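Long-range contact in histidine triad (HIT) protein (Clostridium difficile, PDB 4EGU), which binds zinc and guanosine monophosphate and, as a member of the histidine triad family, probably acts as a nucleotide hydrolase or transferase: residues 43-48 against 99-104. Numbering follows the deposited sequence.
Sequences VVPKKH and KHLHYH. With ZN (zinc ion), chain D; 5GP (guanosine-5'-monophosphate), chain C.
Lys-99 O lies 3.0 Å from CE1 of the His-48 ring, in loops beside the zinc site where the histidine triad (HIT) motif, residues 100-104, begins. His-100 ties the motif to this Cys2His2 site: its ND1 and that of His-48 both bind zinc, with Cys-6 and Cys-9. The two imidazole planes stand at 90°. His-100 has its CG anti to the backbone N (chi1 179°), carrying the ring to the other segment, where NE2 donates in the ring plane to Pro-45 O (2.8 Å), so metal and carbonyl fix its rotation. Leu-101 CB meets Pro-45 CG, their side chains crossing at about a right angle, while Pro-45 CD lies against Leu-101 O, a buried oxygen without a partner. His-102, the predicted nucleophile, rests its CB against Val-44 CG1 (3.6 Å). Its ring turns away to the GMP phosphate, held by a hydrogen bond, in the ring plane, from ND1 to His-100 O (2.7 Å, 172°). Strand pairing comes at Tyr-103, an antiparallel hydrogen-bonded pair with Val-43, and its ring packs on helix 61-77. His-104, whose ND1 is hydrogen-bonded to His-40 NE2, shares the phosphate with His-102: both NE2 atoms donate to O3P, at 3.0 Å from His-104 and 2.6 Å from His-102.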
ATOM      1  N   VAL A  43      -7.704   1.531   7.486  1.00  8.27           N
ATOM      2  CA  VAL A  43      -6.792   2.108   8.454  1.00  8.54           C
ATOM      3  C   VAL A  43      -6.584   3.563   8.080  1.00  8.71           C
ATOM      4  O   VAL A  43      -6.183   3.853   6.949  1.00  9.05           O
ATOM      5  CB  VAL A  43      -5.431   1.368   8.494  1.00  8.90           C
ATOM      6  CG1 VAL A  43      -4.602   1.886   9.645  1.00  9.55           C
ATOM      7  CG2 VAL A  43      -5.637  -0.139   8.635  1.00 10.28           C
ATOM      8  N   VAL A  44      -6.899   4.488   8.987  1.00  9.50           N
ATOM      9  CA  VAL A  44      -6.876   5.927   8.666  1.00 11.04           C
ATOM     10  C   VAL A  44      -6.175   6.729   9.744  1.00 11.53           C
ATOM     11  O   VAL A  44      -6.307   6.422  10.939  1.00 12.43           O
ATOM     12  CB  VAL A  44      -8.257   6.565   8.465  1.00 12.98           C
ATOM     13  CG1 VAL A  44      -9.069   5.728   7.522  1.00 14.37           C
ATOM     14  CG2 VAL A  44      -9.001   6.760   9.799  1.00 13.52           C
ATOM     15  N   PRO A  45      -5.449   7.776   9.338  1.00 10.25           N
ATOM     16  CA  PRO A  45      -5.007   8.730  10.339  0.60 10.67           C
ATOM     17  C   PRO A  45      -6.212   9.489  10.848  1.00 10.13           C
ATOM     18  O   PRO A  45      -7.159   9.743  10.115  1.00 10.91           O
ATOM     19  CB  PRO A  45      -4.079   9.669   9.555  0.60 12.10           C
ATOM     20  CG  PRO A  45      -4.608   9.623   8.171  0.60 11.92           C
ATOM     21  CD  PRO A  45      -5.193   8.271   7.974  0.60 11.19           C
ATOM     22  N   LYS A  46      -6.156   9.902  12.098  1.00 10.99           N
ATOM     23  CA  LYS A  46      -7.155  10.822  12.620  1.00 12.40           C
ATOM     24  C   LYS A  46      -7.036  12.198  11.952  1.00 14.28           C
ATOM     25  O   LYS A  46      -8.048  12.849  11.702  1.00 17.26           O
ATOM     26  CB  LYS A  46      -7.042  10.912  14.143  1.00 12.47           C
ATOM     27  CG  LYS A  46      -7.477   9.622  14.811  1.00 12.34           C
ATOM     28  CD  LYS A  46      -7.347   9.655  16.327  1.00 12.88           C
ATOM     29  CE  LYS A  46      -8.055   8.452  16.929  1.00 12.99           C
ATOM     30  NZ  LYS A  46      -7.970   8.439  18.397  1.00 13.36           N
ATOM     31  N   LYS A  47      -5.809  12.626  11.656  1.00 13.47           N
ATOM     32  CA  LYS A  47      -5.568  13.850  10.894  1.00 13.33           C
ATOM     33  C   LYS A  47      -6.042  13.654   9.455  1.00 12.02           C
ATOM     34  O   LYS A  47      -5.799  12.615   8.844  1.00 13.95           O
ATOM     35  CB  LYS A  47      -4.076  14.206  10.898  1.00 14.52           C
ATOM     36  CG  LYS A  47      -3.717  15.420  10.053  1.00 15.42           C
ATOM     37  CD  LYS A  47      -2.252  15.852  10.235  1.00 17.59           C
ATOM     38  CE  LYS A  47      -1.852  16.998   9.302  1.00 19.59           C
ATOM     39  NZ  LYS A  47      -2.606  18.231   9.598  1.00 23.27           N
ATOM     40  N   HIS A  48      -6.716  14.648   8.903  1.00 11.03           N
ATOM     41  CA  HIS A  48      -7.166  14.607   7.516  1.00 10.98           C
ATOM     42  C   HIS A  48      -6.069  15.024   6.538  1.00 10.37           C
ATOM     43  O   HIS A  48      -5.545  16.137   6.590  1.00 12.53           O
ATOM     44  CB  HIS A  48      -8.367  15.551   7.345  1.00 12.00           C
ATOM     45  CG  HIS A  48      -8.929  15.543   5.967  1.00 11.46           C
ATOM     46  ND1 HIS A  48     -10.065  14.840   5.613  1.00 10.83           N
ATOM     47  CD2 HIS A  48      -8.466  16.122   4.836  1.00 11.99           C
ATOM     48  CE1 HIS A  48     -10.280  15.008   4.321  1.00 11.77           C
ATOM     49  NE2 HIS A  48      -9.322  15.772   3.827  1.00 12.19           N
ATOM     50  N   LYS A  99     -12.091  11.021   0.208  1.00 11.73           N
ATOM     51  CA  LYS A  99     -10.875  11.815   0.088  0.75 10.97           C
ATOM     52  C   LYS A  99     -10.317  12.150   1.477  1.00  9.89           C
ATOM     53  O   LYS A  99     -10.173  13.318   1.867  1.00 10.79           O
ATOM     54  CB  LYS A  99     -11.136  13.062  -0.773  0.75 13.86           C
ATOM     55  CG  LYS A  99     -11.449  12.728  -2.228  0.75 18.87           C
ATOM     56  CD  LYS A  99     -11.723  13.992  -3.028  0.75 28.56           C
ATOM     57  CE  LYS A  99     -12.110  13.690  -4.469  0.75 36.81           C
ATOM     58  NZ  LYS A  99     -12.395  14.934  -5.248  0.75 41.07           N
ATOM     59  N   HIS A 100      -9.971  11.084   2.190  1.00  9.43           N
ATOM     60  CA  HIS A 100      -9.291  11.132   3.482  1.00  8.96           C
ATOM     61  C   HIS A 100      -8.360   9.927   3.463  1.00  8.45           C
ATOM     62  O   HIS A 100      -8.851   8.806   3.319  1.00  9.19           O
ATOM     63  CB  HIS A 100     -10.298  11.023   4.640  1.00  9.12           C
ATOM     64  CG  HIS A 100      -9.698  11.031   6.009  1.00  9.49           C
ATOM     65  ND1 HIS A 100     -10.074  11.959   6.967  1.00  9.90           N
ATOM     66  CD2 HIS A 100      -8.841  10.170   6.607  1.00 10.30           C
ATOM     67  CE1 HIS A 100      -9.439  11.674   8.086  1.00 10.21           C
ATOM     68  NE2 HIS A 100      -8.696  10.592   7.898  1.00 10.41           N
ATOM     69  N   LEU A 101      -7.047  10.143   3.596  1.00  8.58           N
ATOM     70  CA  LEU A 101      -6.063   9.062   3.507  1.00  8.97           C
ATOM     71  C   LEU A 101      -6.541   7.809   4.218  1.00  8.04           C
ATOM     72  O   LEU A 101      -6.867   7.816   5.412  1.00  9.39           O
ATOM     73  CB  LEU A 101      -4.725   9.460   4.123  1.00 10.08           C
ATOM     74  CG  LEU A 101      -3.582   8.467   3.875  1.00 10.42           C
ATOM     75  CD1 LEU A 101      -3.087   8.551   2.422  1.00 11.50           C
ATOM     76  CD2 LEU A 101      -2.473   8.682   4.849  1.00 11.68           C
ATOM     77  N   HIS A 102      -6.496   6.695   3.518  1.00  7.93           N
ATOM     78  CA  HIS A 102      -6.866   5.415   4.100  1.00  8.19           C
ATOM     79  C   HIS A 102      -6.188   4.295   3.361  1.00  7.64           C
ATOM     80  O   HIS A 102      -5.973   4.374   2.154  1.00  8.72           O
ATOM     81  CB  HIS A 102      -8.425   5.214   4.027  0.80  9.36           C
ATOM     82  CG  HIS A 102      -8.997   5.250   2.637  0.80  8.62           C
ATOM     83  ND1 HIS A 102      -9.330   6.438   2.045  0.80  9.60           N
ATOM     84  CD2 HIS A 102      -9.313   4.280   1.738  0.80  9.30           C
ATOM     85  CE1 HIS A 102      -9.812   6.214   0.830  0.80  9.54           C
ATOM     86  NE2 HIS A 102      -9.822   4.910   0.625  0.80  9.51           N
ATOM     87  N   TYR A 103      -5.907   3.231   4.090  1.00  7.72           N
ATOM     88  CA  TYR A 103      -5.407   2.002   3.530  1.00  7.94           C
ATOM     89  C   TYR A 103      -6.430   0.911   3.754  1.00  8.42           C
ATOM     90  O   TYR A 103      -6.973   0.769   4.838  1.00 10.99           O
ATOM     91  CB  TYR A 103      -4.060   1.611   4.172  1.00  8.47           C
ATOM     92  CG  TYR A 103      -2.931   2.450   3.639  1.00  8.73           C
ATOM     93  CD1 TYR A 103      -2.784   3.783   3.965  1.00 10.45           C
ATOM     94  CD2 TYR A 103      -2.048   1.920   2.717  1.00  9.60           C
ATOM     95  CE1 TYR A 103      -1.752   4.550   3.400  1.00 11.76           C
ATOM     96  CE2 TYR A 103      -1.013   2.673   2.155  1.00  9.69           C
ATOM     97  CZ  TYR A 103      -0.881   3.980   2.500  1.00 11.05           C
ATOM     98  OH  TYR A 103       0.099   4.753   1.940  1.00 14.34           O
ATOM     99  N   HIS A 104      -6.668   0.128   2.715  1.00  7.88           N
ATOM    100  CA  HIS A 104      -7.477  -1.079   2.808  1.00  8.36           C
ATOM    101  C   HIS A 104      -6.585  -2.262   3.145  1.00  8.02           C
ATOM    102  O   HIS A 104      -5.547  -2.450   2.507  1.00  9.39           O
ATOM    103  CB  HIS A 104      -8.133  -1.395   1.464  0.80  7.99           C
ATOM    104  CG  HIS A 104      -9.052  -0.356   0.926  0.80  8.66           C
ATOM    105  ND1 HIS A 104     -10.421  -0.474   1.034  0.80  9.47           N
ATOM    106  CD2 HIS A 104      -8.798   0.754   0.175  0.80  9.93           C
ATOM    107  CE1 HIS A 104     -10.964   0.567   0.424  0.80 10.72           C
ATOM    108  NE2 HIS A 104     -10.010   1.319  -0.111  0.80  9.97           N
TER
HETATM  109 ZN    ZN D 202     -11.292  13.638   6.731  1.00 10.74          ZN
HETATM  110  P   5GP C 201     -12.156   4.129  -1.603  0.80 10.50           P
HETATM  111  O1P 5GP C 201     -12.842   3.490  -2.790  0.80 13.64           O
HETATM  112  O2P 5GP C 201     -12.364   5.610  -1.443  0.80 11.45           O
HETATM  113  O3P 5GP C 201     -10.721   3.810  -1.607  0.80  8.90           O
HETATM  114  O5' 5GP C 201     -12.624   3.374  -0.309  0.80 15.29           O
HETATM  115  C5' 5GP C 201     -13.601   3.939   0.534  0.80 16.90           C
HETATM  116  C4' 5GP C 201     -14.264   2.866   1.317  0.80 15.01           C
HETATM  117  O4' 5GP C 201     -15.045   3.471   2.351  0.80 12.48           O
HETATM  118  C3' 5GP C 201     -15.218   1.987   0.506  0.80 13.37           C
HETATM  119  O3' 5GP C 201     -14.716   0.649   0.445  0.80 13.24           O
HETATM  120  C2' 5GP C 201     -16.542   2.041   1.305  0.80 13.87           C
HETATM  121  O2' 5GP C 201     -17.226   0.809   1.430  0.80 14.76           O
HETATM  122  C1' 5GP C 201     -16.100   2.612   2.660  0.80 12.94           C
HETATM  123  N9  5GP C 201     -17.112   3.398   3.350  0.80 13.59           N
HETATM  124  C8  5GP C 201     -17.782   4.432   2.807  0.80 16.51           C
HETATM  125  N7  5GP C 201     -18.610   4.975   3.721  0.80 18.84           N
HETATM  126  C5  5GP C 201     -18.441   4.276   4.863  0.80 15.00           C
HETATM  127  C6  5GP C 201     -19.025   4.381   6.116  0.80 15.43           C
HETATM  128  O6  5GP C 201     -19.909   5.242   6.410  0.80 19.38           O
HETATM  129  N1  5GP C 201     -18.583   3.497   7.024  0.80 15.17           N
HETATM  130  C2  5GP C 201     -17.642   2.552   6.766  0.80 12.66           C
HETATM  131  N2  5GP C 201     -17.300   1.727   7.768  0.80 13.91           N
HETATM  132  N3  5GP C 201     -17.061   2.405   5.565  0.80 12.34           N
HETATM  133  C4  5GP C 201     -17.476   3.285   4.626  0.80 14.76           C